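Local coordinates for protein methyl transferase from Methanosarcina acetivorans (Methanosarcina acetivorans, PDB 6MRO) that probably transfers methyl groups from S-adenosylmethionine, and binds S-adenosyl-L-homocysteine and calcium ions, at residues E5-T10 with K64-D69; P20-L25 with I102-G107; G29-G34 with K133-C138; S68-K73 with V81-G86. The protein carries 1 engineered substitution. One frame throughout, in Å; residues are numbered along the deposited sequence. Where two conformers were deposited one is given.

Contact 1 of 4, residues E5-T10 with K64-D69; sequences EVYKGT and KRAISD. Engineered in segment 64-69: Arg65 (natural residue Asp). With SAH (S-adenosyl-L-homocysteine), chain B.
The phenolic oxygen of Tyr7, whose ring lies against Ala66, is held at two points: Tyr7 OH donates to the ribose hydroxyl O3' of S-adenosyl-L-homocysteine at 2.6 Å, and it is also hydrogen-bonded to NE1 of Trp13. The ribose comes to the edge of the ring, near its plane. Over one face sits the methyl of Ala66, with Ala66 CB 3.7 Å from the centroid of the Tyr7 ring and only 4° off its normal, a CH-pi contact over the middle of the ring. Together, the packed face and the two polar bonds should restrict the swing of the phenol and fix where its hydroxyl meets the ligand.

Further out, the engineered Arg65 (Asp in the natural protein) passes alongside the start of the tyrosine side chain, with Arg65 CG 3.8 Å from Tyr7 CB. Its CG runs anti to the backbone N (chi1 166°) and the chain then bends at chi2 (69°), which brings the guanidinium over Tyr7 O. That carbonyl oxygen lies above the centre of the flat group, 3.7 Å from Arg65 CZ. One turn along the helix, Arg65 NE forms a salt bridge to Asp69 OD2 at 3.0 Å, close to the guanidinium plane; Arg43 pairs with the same carboxylate oxygen.

Tyr7 is the first residue beyond helix 2-6 to leave helical geometry, and its side chain reaches from there to the N-terminal part of helix 64-76, whose Ile67 packs on strand 82-85.

Contact 2 of 4, residues P20-L25 with I102-G107; sequences PAFQAL and IVIDSG. With SAH (S-adenosyl-L-homocysteine), chain B.
Helix 20-25 and strand 102-106 run nearly antiparallel, their directions 155° apart and their axes 10.3 Å from one another at closest approach. The nearest CA atoms, those of Phe22 and Ile104, are 8.3 Å apart, a gap bridged by the phenylalanine side chain. No hydrogen bond joins the segments.

The Phe22 ring reaches along the strand and meets three successive residues with different atoms. Phe22 CE1 approaches Ile104 CB to 3.5 Å, and the methyl CG2 of the same isoleucine lies close by. Ile104 CG1 stands between its own backbone N and carbonyl carbon (chi1 66°), while CG2, anti to the carbonyl carbon, turns to the ring. On the other side of the ring, Phe22 CE2 rests 3.5 Å from Ser106 CB. Between them, Phe22 CZ points to Asp105 O at 3.5 Å, the carbonyl oxygen lying near the ring plane at its edge. The Asp105 side chain starts away from the helix, and its carboxylate is hydrogen-bonded to Tyr134 OH and Phe109 N.

Ser106 carries the contact to the ligand. Its OG, anti to the backbone N (chi1 176°), donates to the carboxylate oxygen O of S-adenosyl-L-homocysteine at 2.9 Å. Ser106 O accepts from the amino N of the same ligand, also at 2.9 Å, so one residue grips both the amino and the carboxylate group. Phe22 therefore backs a first-shell residue from behind. A ligand held at the C-terminal end of a central parallel strand, with a helix packed on the sheet, is characteristic of Rossmann-like S-adenosylmethionine-dependent methyltransferases.

Contact 3 of 4, residues G29-G34 with K133-C138; sequences GEIRPG and KYFMLC
Phe135 carries its CG anti to the carbonyl carbon (chi1 -62°), which sends the ring out from the strand to Glu30 and Ile31. Ile31 likewise has CG1 anti to its carbonyl carbon (chi1 -71°), and its side chain slides past the phenylalanine in the opposite direction. The two meet where Ile31 CG1 lies 3.7 Å from Phe135 CE2, the shortest approach between the segments.

Glu30 adds both backbone and side chain. Its carbonyl oxygen stands obliquely to the ring, with Glu30 O 3.9 Å from Phe135 CZ, and its extended chain carries the carboxylate past the rim, where Glu30 OE1 is 4.2 Å from Phe135 CE1. The carboxylate and ring planes are 80° apart. The acid finds its polar partners outside segments 29-34 and 133-138: OE1 is hydrogen-bonded to Tyr170 OH and OE2 to Ser28 OG.

At the more exposed margin, the guanidinium edge of Arg32 faces the aliphatic part of Lys133, Arg32 NH1 being 4.5 Å from Lys133 CE. The cationic ends stay further apart, 5.6 Å between Arg32 NH1 and Lys133 NZ.

Gly29, at positive phi, closes helix 20-27 with a Schellman motif, and Leu25 of that helix also packs on Phe135. The contact thus packs the helix-to-strand connection leading into strand 35-39, through apolar and polar groups alike, against strand 132-139 of the Rossmann-like sheet.

Contact 4 of 4, residues S68-K73 with V81-G86; sequences SDAKAK and VNFIVG
A beta-alpha-beta crossover, made of strand 56-61, helix 64-76 and strand 82-85, is closed here by packing of the helix on its second strand. The central group is the Phe83 ring, gripped between two aliphatic residues. Over one face lies Ala70 CB, 3.5 Å from the centroid of the Phe83 ring and 6° off the normal, a CH-pi contact above the centre of the aromatic. The opposite face is covered by Val81 CG1, also 3.5 Å above the plane and contributed by segment 81-86 itself. Held on both sides in this way, the ring has little freedom to tilt. With CG anti to the carbonyl carbon (chi1 -80°) the ring leans to the helix, and Phe83 CE2 lies 3.5 Å from Ala70 O.

Lys71 flanks the strand at the more exposed side. Its methylene chain, extended beyond CG, slides past Phe83 in the opposite direction, with Lys71 CG 3.7 Å from Phe83 CB. Further along, Lys71 CE comes within 3.3 Å of Phe83 O. The ammonium reaches that carbonyl through a water: Lys71 NZ donates to the water at 2.7 Å, and the water donates to Phe83 O at 3.0 Å. This gives a water-mediated polar link between helix and strand.

Phe83 is also touched by Ile67 and Ala74 of helix 64-76 and by Ala47 of helix 45-51, so its ring lies where both helices meet the sheet. Strand 82-85 is the outermost strand on this side; it pairs with strand 56-61 and leads to Gly86, which touches S-adenosyl-L-homocysteine.

Overall arrangement
From the N terminus, the end of helix 2-6 opens contact 1, closed when the chain reaches helix 64-76. Before that, helix 20-27 and the loop after it open contacts 2 and 3, completed on the neighbouring strands 100-106 and 132-139. Contacts 1, 2 and 3 therefore cross one another, whereas the short-range contact 4 falls wholly within the loops of contacts 2 and 3. Contacts 1 and 4 share Ser68 and Asp69 and occupy one flank; contacts 2 and 3, centres 6 Å apart, touch through Leu25 and Phe135 on one face of the sheet, near its middle strands. S-adenosyl-L-homocysteine links contacts 1 and 2, which do not touch directly.

Contact 1 of 4, residues E5-T10 with K64-D69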
# COMPACT_ATOMS: atom_id res chain seq x y z
N GLU A 5 -7.12 12.80 12.28
CA GLU A 5 -7.17 12.51 13.71
C GLU A 5 -6.16 11.43 14.09
O GLU A 5 -5.47 11.54 15.11
CB GLU A 5 -8.58 12.08 14.12
CG GLU A 5 -9.59 13.20 14.18
CD GLU A 5 -9.13 14.34 15.06
OE1 GLU A 5 -8.71 14.08 16.20
OE2 GLU A 5 -9.21 15.51 14.61
N VAL A 6 -6.05 10.37 13.28
CA VAL A 6 -5.18 9.28 13.67
C VAL A 6 -3.71 9.66 13.59
O VAL A 6 -2.89 9.07 14.30
CB VAL A 6 -5.47 8.01 12.83
CG1 VAL A 6 -6.98 7.68 12.86
CG2 VAL A 6 -4.97 8.16 11.43
N TYR A 7 -3.35 10.67 12.80
CA TYR A 7 -1.95 11.07 12.73
C TYR A 7 -1.60 12.15 13.75
O TYR A 7 -0.49 12.69 13.70
CB TYR A 7 -1.60 11.50 11.31
CG TYR A 7 -1.37 10.28 10.44
CD1 TYR A 7 -2.33 9.85 9.54
CD2 TYR A 7 -0.22 9.51 10.57
CE1 TYR A 7 -2.14 8.71 8.75
CE2 TYR A 7 -0.01 8.35 9.80
CZ TYR A 7 -0.98 7.96 8.89
OH TYR A 7 -0.76 6.83 8.13
N LYS A 8 -2.50 12.43 14.70
CA LYS A 8 -2.19 13.24 15.88
C LYS A 8 -1.50 12.36 16.92
O LYS A 8 -2.01 12.07 18.00
CB LYS A 8 -3.46 13.88 16.42
CG LYS A 8 -4.03 14.96 15.52
CD LYS A 8 -5.36 15.47 16.05
CE LYS A 8 -5.85 16.63 15.19
NZ LYS A 8 -7.03 17.30 15.76
N GLY A 9 -0.29 11.93 16.57
CA GLY A 9 0.41 10.92 17.34
C GLY A 9 0.96 9.86 16.41
O GLY A 9 1.22 10.14 15.24
N THR A 10 1.13 8.64 16.91
CA THR A 10 1.80 7.57 16.17
C THR A 10 0.90 6.35 16.17
O THR A 10 0.90 5.57 17.14
CB THR A 10 3.15 7.24 16.79
OG1 THR A 10 3.93 8.44 16.93
CG2 THR A 10 3.91 6.24 15.94
N LYS A 64 -2.98 15.23 5.50
CA LYS A 64 -1.92 16.20 5.24
C LYS A 64 -0.78 16.06 6.24
O LYS A 64 0.38 16.26 5.88
CB LYS A 64 -2.46 17.63 5.27
CG LYS A 64 -3.72 17.86 4.45
CD LYS A 64 -4.19 19.31 4.55
CE LYS A 64 -4.33 19.73 6.01
NZ LYS A 64 -5.37 18.94 6.74
N ARG A 65 -1.10 15.73 7.49
CA ARG A 65 -0.05 15.55 8.49
C ARG A 65 0.91 14.43 8.09
O ARG A 65 2.14 14.58 8.20
CB ARG A 65 -0.67 15.27 9.86
CG ARG A 65 0.30 14.75 10.91
CD ARG A 65 1.29 15.80 11.32
NE ARG A 65 2.09 15.40 12.48
CZ ARG A 65 1.76 15.64 13.74
NH1 ARG A 65 0.62 16.26 14.02
NH2 ARG A 65 2.55 15.24 14.73
N ALA A 66 0.38 13.30 7.62
CA ALA A 66 1.25 12.22 7.19
C ALA A 66 2.10 12.64 6.00
O ALA A 66 3.32 12.42 5.97
CB ALA A 66 0.42 10.98 6.87
N ILE A 67 1.47 13.27 5.00
CA ILE A 67 2.21 13.74 3.83
C ILE A 67 3.28 14.76 4.24
O ILE A 67 4.42 14.71 3.76
CB ILE A 67 1.23 14.31 2.78
CG1 ILE A 67 0.40 13.16 2.14
CG2 ILE A 67 1.99 15.13 1.70
CD1 ILE A 67 1.23 12.05 1.49
N SER A 68 2.93 15.69 5.14
CA SER A 68 3.91 16.67 5.60
C SER A 68 5.09 16.00 6.29
O SER A 68 6.25 16.36 6.06
CB SER A 68 3.25 17.69 6.53
OG SER A 68 2.30 18.47 5.82
N ASP A 69 4.80 15.03 7.16
CA ASP A 69 5.87 14.29 7.83
C ASP A 69 6.66 13.44 6.84
O ASP A 69 7.88 13.30 6.99
CB ASP A 69 5.30 13.41 8.95
CG ASP A 69 4.80 14.22 10.13
OD1 ASP A 69 5.22 15.38 10.28
OD2 ASP A 69 3.96 13.70 10.89
N SAH B . 1.08 2.77 4.10
CA SAH B . 1.36 3.44 5.38
CB SAH B . 0.06 3.84 6.07
CG SAH B . -0.94 2.69 6.21
SD SAH B . -2.40 3.12 7.19
C SAH B . 2.18 2.57 6.32
O SAH B . 2.42 1.39 6.03
OXT SAH B . 2.61 3.05 7.38
C5' SAH B . -3.52 3.46 5.79
C4' SAH B . -3.30 4.84 5.17
O4' SAH B . -4.22 5.02 4.11
C3' SAH B . -3.48 6.02 6.13
O3' SAH B . -2.30 6.80 6.07
C2' SAH B . -4.71 6.74 5.59
O2' SAH B . -4.69 8.15 5.76
C1' SAH B . -4.68 6.36 4.12
N9 SAH B . -5.98 6.39 3.43
C8 SAH B . -7.18 5.86 3.85
N7 SAH B . -8.09 6.07 2.88
C5 SAH B . -7.48 6.70 1.85
C6 SAH B . -7.93 7.15 0.61
N6 SAH B . -9.20 7.00 0.26
N1 SAH B . -7.05 7.77 -0.24
C2 SAH B . -5.73 7.94 0.12
N3 SAH B . -5.28 7.50 1.35
C4 SAH B . -6.15 6.88 2.18

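Contact 2 of 4, residues P20-L25 with I102-G107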
# COMPACT_ATOMS: atom_id res chain seq x y z
N PRO A 20 8.80 -5.15 6.32
CA PRO A 20 9.71 -6.19 5.81
C PRO A 20 9.21 -6.86 4.54
O PRO A 20 10.03 -7.19 3.68
CB PRO A 20 9.80 -7.17 6.98
CG PRO A 20 9.61 -6.30 8.19
CD PRO A 20 8.66 -5.20 7.79
N ALA A 21 7.89 -7.04 4.39
CA ALA A 21 7.39 -7.69 3.18
C ALA A 21 7.78 -6.91 1.93
O ALA A 21 8.10 -7.50 0.89
CB ALA A 21 5.87 -7.86 3.26
N PHE A 22 7.78 -5.58 2.01
CA PHE A 22 8.17 -4.78 0.85
C PHE A 22 9.69 -4.71 0.69
O PHE A 22 10.18 -4.69 -0.44
CB PHE A 22 7.54 -3.40 0.95
CG PHE A 22 6.05 -3.41 0.67
CD1 PHE A 22 5.58 -3.53 -0.63
CD2 PHE A 22 5.13 -3.33 1.69
CE1 PHE A 22 4.21 -3.57 -0.90
CE2 PHE A 22 3.76 -3.37 1.44
CZ PHE A 22 3.30 -3.49 0.15
N GLN A 23 10.45 -4.68 1.80
CA GLN A 23 11.90 -4.80 1.70
C GLN A 23 12.29 -6.10 1.01
O GLN A 23 13.24 -6.14 0.21
CB GLN A 23 12.54 -4.73 3.09
CG GLN A 23 13.99 -5.21 3.13
CD GLN A 23 14.93 -4.29 2.35
OE1 GLN A 23 14.75 -3.07 2.33
NE2 GLN A 23 15.95 -4.88 1.71
N ALA A 24 11.54 -7.17 1.28
CA ALA A 24 11.86 -8.47 0.71
C ALA A 24 11.57 -8.51 -0.79
O ALA A 24 12.21 -9.27 -1.52
CB ALA A 24 11.07 -9.56 1.44
N LEU A 25 10.61 -7.70 -1.25
CA LEU A 25 10.34 -7.60 -2.68
C LEU A 25 11.50 -6.95 -3.41
O LEU A 25 11.74 -7.24 -4.59
CB LEU A 25 9.06 -6.79 -2.93
CG LEU A 25 7.74 -7.45 -2.51
CD1 LEU A 25 6.58 -6.45 -2.67
CD2 LEU A 25 7.52 -8.69 -3.37
N ILE A 102 4.60 0.10 -10.89
CA ILE A 102 4.40 -0.55 -9.60
C ILE A 102 3.39 0.27 -8.82
O ILE A 102 3.50 1.51 -8.78
CB ILE A 102 5.71 -0.64 -8.79
CG1 ILE A 102 6.80 -1.42 -9.53
CG2 ILE A 102 5.46 -1.19 -7.38
CD1 ILE A 102 8.17 -0.74 -9.40
N VAL A 103 2.41 -0.40 -8.21
CA VAL A 103 1.63 0.19 -7.11
C VAL A 103 1.86 -0.67 -5.88
O VAL A 103 1.69 -1.90 -5.94
CB VAL A 103 0.13 0.26 -7.43
CG1 VAL A 103 -0.65 0.75 -6.18
CG2 VAL A 103 -0.13 1.20 -8.63
N ILE A 104 2.24 -0.03 -4.76
CA ILE A 104 2.33 -0.73 -3.47
C ILE A 104 1.24 -0.24 -2.54
O ILE A 104 0.86 0.93 -2.52
CB ILE A 104 3.72 -0.62 -2.79
CG1 ILE A 104 4.06 0.81 -2.37
CG2 ILE A 104 4.81 -1.23 -3.69
CD1 ILE A 104 5.29 0.89 -1.45
N ASP A 105 0.73 -1.16 -1.73
CA ASP A 105 -0.43 -0.92 -0.88
C ASP A 105 -0.08 -1.57 0.45
O ASP A 105 -0.11 -2.80 0.57
CB ASP A 105 -1.67 -1.51 -1.55
CG ASP A 105 -2.92 -1.47 -0.70
OD1 ASP A 105 -3.99 -1.49 -1.34
OD2 ASP A 105 -2.86 -1.40 0.55
N SER A 106 0.30 -0.76 1.45
CA SER A 106 0.75 -1.27 2.75
C SER A 106 -0.33 -0.86 3.75
O SER A 106 -0.24 0.19 4.38
CB SER A 106 2.15 -0.69 3.12
OG SER A 106 2.58 -1.08 4.43
N GLY A 107 -1.37 -1.69 3.86
CA GLY A 107 -2.45 -1.41 4.79
C GLY A 107 -3.58 -0.52 4.30
O GLY A 107 -4.48 -0.20 5.10
N SAH B . 1.08 2.77 4.10
CA SAH B . 1.36 3.44 5.38
CB SAH B . 0.06 3.84 6.07
CG SAH B . -0.94 2.69 6.21
SD SAH B . -2.40 3.12 7.19
C SAH B . 2.18 2.57 6.32
O SAH B . 2.42 1.39 6.03
OXT SAH B . 2.61 3.05 7.38
C5' SAH B . -3.52 3.46 5.79
C4' SAH B . -3.30 4.84 5.17
O4' SAH B . -4.22 5.02 4.11
C3' SAH B . -3.48 6.02 6.13
O3' SAH B . -2.30 6.80 6.07
C2' SAH B . -4.71 6.74 5.59
O2' SAH B . -4.69 8.15 5.76
C1' SAH B . -4.68 6.36 4.12
N9 SAH B . -5.98 6.39 3.43
C8 SAH B . -7.18 5.86 3.85
N7 SAH B . -8.09 6.07 2.88
C5 SAH B . -7.48 6.70 1.85
C6 SAH B . -7.93 7.15 0.61
N6 SAH B . -9.20 7.00 0.26
N1 SAH B . -7.05 7.77 -0.24
C2 SAH B . -5.73 7.94 0.12
N3 SAH B . -5.28 7.50 1.35
C4 SAH B . -6.15 6.88 2.18

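Contact 3 of 4, residues G29-G34 with K133-C138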
# COMPACT_ATOMS: atom_id res chain seq x y z
N GLY A 29 14.20 -9.31 -6.16
CA GLY A 29 14.18 -8.88 -7.54
C GLY A 29 12.80 -8.63 -8.11
O GLY A 29 12.67 -8.42 -9.32
N GLU A 30 11.76 -8.66 -7.27
CA GLU A 30 10.40 -8.52 -7.78
C GLU A 30 10.03 -7.06 -8.03
O GLU A 30 9.21 -6.77 -8.92
CB GLU A 30 9.41 -9.12 -6.79
CG GLU A 30 9.34 -10.63 -6.88
CD GLU A 30 8.54 -11.23 -5.73
OE1 GLU A 30 7.31 -11.31 -5.90
OE2 GLU A 30 9.13 -11.61 -4.68
N ILE A 31 10.59 -6.15 -7.25
CA ILE A 31 10.42 -4.72 -7.47
C ILE A 31 11.68 -4.25 -8.18
O ILE A 31 12.78 -4.29 -7.62
CB ILE A 31 10.16 -3.96 -6.17
CG1 ILE A 31 8.76 -4.29 -5.64
CG2 ILE A 31 10.28 -2.45 -6.41
CD1 ILE A 31 8.38 -3.58 -4.35
N ARG A 32 11.52 -3.86 -9.44
CA ARG A 32 12.59 -3.41 -10.31
C ARG A 32 12.41 -1.94 -10.61
O ARG A 32 11.29 -1.43 -10.52
CB ARG A 32 12.59 -4.21 -11.62
CG ARG A 32 12.72 -5.71 -11.44
CD ARG A 32 12.77 -6.41 -12.80
NE ARG A 32 11.49 -6.32 -13.50
CZ ARG A 32 10.37 -6.94 -13.10
NH1 ARG A 32 9.26 -6.81 -13.80
NH2 ARG A 32 10.37 -7.68 -12.00
N PRO A 33 13.47 -1.22 -10.95
CA PRO A 33 13.34 0.23 -11.18
C PRO A 33 12.25 0.57 -12.18
O PRO A 33 12.17 -0.03 -13.27
CB PRO A 33 14.73 0.63 -11.69
CG PRO A 33 15.65 -0.37 -11.04
CD PRO A 33 14.88 -1.66 -11.07
N GLY A 34 11.40 1.51 -11.80
CA GLY A 34 10.37 2.05 -12.67
C GLY A 34 9.62 3.12 -11.90
O GLY A 34 10.06 3.56 -10.84
N LYS A 133 2.77 -4.11 -11.93
CA LYS A 133 2.60 -4.89 -10.75
C LYS A 133 1.90 -4.16 -9.60
O LYS A 133 2.14 -3.03 -9.37
CB LYS A 133 3.96 -5.28 -10.21
CG LYS A 133 4.89 -6.00 -11.14
CD LYS A 133 4.57 -7.47 -11.04
CE LYS A 133 5.53 -8.34 -11.81
NZ LYS A 133 5.13 -9.76 -11.52
N TYR A 134 1.04 -4.89 -8.91
CA TYR A 134 0.36 -4.44 -7.70
C TYR A 134 0.79 -5.37 -6.57
O TYR A 134 0.62 -6.60 -6.67
CB TYR A 134 -1.15 -4.48 -7.88
CG TYR A 134 -1.99 -4.14 -6.65
CD1 TYR A 134 -2.93 -5.03 -6.17
CD2 TYR A 134 -1.85 -2.91 -6.00
CE1 TYR A 134 -3.71 -4.73 -5.07
CE2 TYR A 134 -2.63 -2.58 -4.89
CZ TYR A 134 -3.56 -3.51 -4.44
OH TYR A 134 -4.34 -3.21 -3.37
N PHE A 135 1.37 -4.79 -5.52
CA PHE A 135 1.77 -5.50 -4.31
C PHE A 135 0.98 -4.95 -3.14
O PHE A 135 1.02 -3.74 -2.87
CB PHE A 135 3.27 -5.34 -4.05
CG PHE A 135 4.13 -5.90 -5.14
CD1 PHE A 135 4.28 -7.28 -5.26
CD2 PHE A 135 4.79 -5.07 -6.02
CE1 PHE A 135 5.06 -7.82 -6.27
CE2 PHE A 135 5.60 -5.60 -7.02
CZ PHE A 135 5.74 -6.97 -7.15
N MET A 136 0.26 -5.83 -2.45
CA MET A 136 -0.63 -5.41 -1.38
C MET A 136 -0.38 -6.25 -0.14
O MET A 136 -0.30 -7.48 -0.22
CB MET A 136 -2.09 -5.52 -1.82
CG MET A 136 -3.10 -5.03 -0.79
SD MET A 136 -3.58 -6.28 0.43
CE MET A 136 -4.63 -7.31 -0.61
N LEU A 137 -0.26 -5.58 1.00
CA LEU A 137 -0.01 -6.23 2.28
C LEU A 137 -1.19 -5.99 3.20
O LEU A 137 -1.62 -4.84 3.38
CB LEU A 137 1.29 -5.69 2.88
CG LEU A 137 1.72 -6.10 4.28
CD1 LEU A 137 2.19 -7.54 4.26
CD2 LEU A 137 2.86 -5.15 4.75
N CYS A 138 -1.71 -7.06 3.79
CA CYS A 138 -2.85 -6.95 4.69
C CYS A 138 -2.78 -8.04 5.75
O CYS A 138 -2.05 -9.03 5.61
CB CYS A 138 -4.17 -7.02 3.90
SG CYS A 138 -4.41 -8.60 3.03

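Contact 4 of 4, residues S68-K73 with V81-G86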
# COMPACT_ATOMS: atom_id res chain seq x y z
N SER A 68 2.93 15.69 5.14
CA SER A 68 3.91 16.67 5.60
C SER A 68 5.09 16.00 6.29
O SER A 68 6.25 16.36 6.06
CB SER A 68 3.25 17.69 6.53
OG SER A 68 2.30 18.47 5.82
N ASP A 69 4.80 15.03 7.16
CA ASP A 69 5.87 14.29 7.83
C ASP A 69 6.66 13.44 6.84
O ASP A 69 7.88 13.30 6.99
CB ASP A 69 5.30 13.41 8.95
CG ASP A 69 4.80 14.22 10.13
OD1 ASP A 69 5.22 15.38 10.28
OD2 ASP A 69 3.96 13.70 10.89
N ALA A 70 5.99 12.86 5.83
CA ALA A 70 6.68 12.07 4.82
C ALA A 70 7.66 12.93 4.03
O ALA A 70 8.80 12.53 3.78
CB ALA A 70 5.67 11.42 3.86
N LYS A 71 7.21 14.12 3.63
CA LYS A 71 8.06 15.05 2.89
C LYS A 71 9.31 15.41 3.69
O LYS A 71 10.43 15.38 3.16
CB LYS A 71 7.28 16.32 2.55
CG LYS A 71 6.22 16.16 1.48
CD LYS A 71 5.49 17.48 1.27
CE LYS A 71 4.62 17.47 0.02
NZ LYS A 71 3.72 18.66 -0.00
N ALA A 72 9.14 15.76 4.97
CA ALA A 72 10.28 16.13 5.81
C ALA A 72 11.26 14.98 5.96
O ALA A 72 12.48 15.19 6.00
CB ALA A 72 9.78 16.60 7.18
N LYS A 73 10.75 13.75 6.05
CA LYS A 73 11.60 12.58 6.14
C LYS A 73 12.44 12.41 4.88
O LYS A 73 13.66 12.18 4.95
CB LYS A 73 10.72 11.34 6.37
CG LYS A 73 11.35 10.18 7.09
CD LYS A 73 10.32 9.03 7.22
CE LYS A 73 9.34 9.28 8.37
NZ LYS A 73 8.50 8.08 8.67
N VAL A 81 11.06 12.22 -3.56
CA VAL A 81 9.81 11.52 -3.67
C VAL A 81 8.74 12.55 -3.91
O VAL A 81 8.82 13.60 -3.35
CB VAL A 81 9.41 10.75 -2.42
CG1 VAL A 81 8.08 10.07 -2.63
CG2 VAL A 81 10.43 9.74 -2.00
N ASN A 82 7.74 12.23 -4.72
CA ASN A 82 6.59 13.09 -5.01
C ASN A 82 5.45 12.71 -4.07
O ASN A 82 4.63 11.83 -4.36
CB ASN A 82 6.21 12.93 -6.49
CG ASN A 82 5.02 13.77 -6.90
OD1 ASN A 82 4.87 14.92 -6.50
ND2 ASN A 82 4.16 13.20 -7.74
N PHE A 83 5.39 13.37 -2.91
CA PHE A 83 4.35 13.11 -1.91
C PHE A 83 3.20 14.08 -2.11
O PHE A 83 3.40 15.30 -2.16
CB PHE A 83 4.90 13.26 -0.49
CG PHE A 83 5.68 12.06 0.00
CD1 PHE A 83 5.07 10.82 0.13
CD2 PHE A 83 7.02 12.19 0.34
CE1 PHE A 83 5.79 9.73 0.59
CE2 PHE A 83 7.74 11.11 0.80
CZ PHE A 83 7.12 9.87 0.92
N ILE A 84 1.98 13.55 -2.23
CA ILE A 84 0.83 14.41 -2.50
C ILE A 84 -0.34 14.00 -1.62
O ILE A 84 -0.54 12.81 -1.33
CB ILE A 84 0.42 14.41 -3.99
CG1 ILE A 84 -0.06 13.04 -4.46
CG2 ILE A 84 1.57 14.88 -4.88
CD1 ILE A 84 -0.45 13.03 -5.93
N VAL A 85 -1.09 15.00 -1.17
CA VAL A 85 -2.34 14.78 -0.46
C VAL A 85 -3.41 14.49 -1.49
O VAL A 85 -3.58 15.24 -2.46
CB VAL A 85 -2.71 16.01 0.38
CG1 VAL A 85 -4.06 15.78 1.05
CG2 VAL A 85 -1.63 16.31 1.43
N GLY A 86 -4.16 13.41 -1.29
CA GLY A 86 -5.15 13.03 -2.28
C GLY A 86 -5.90 11.78 -1.88
O GLY A 86 -5.53 11.07 -0.94
O HOH W 1 2.09 18.00 -2.04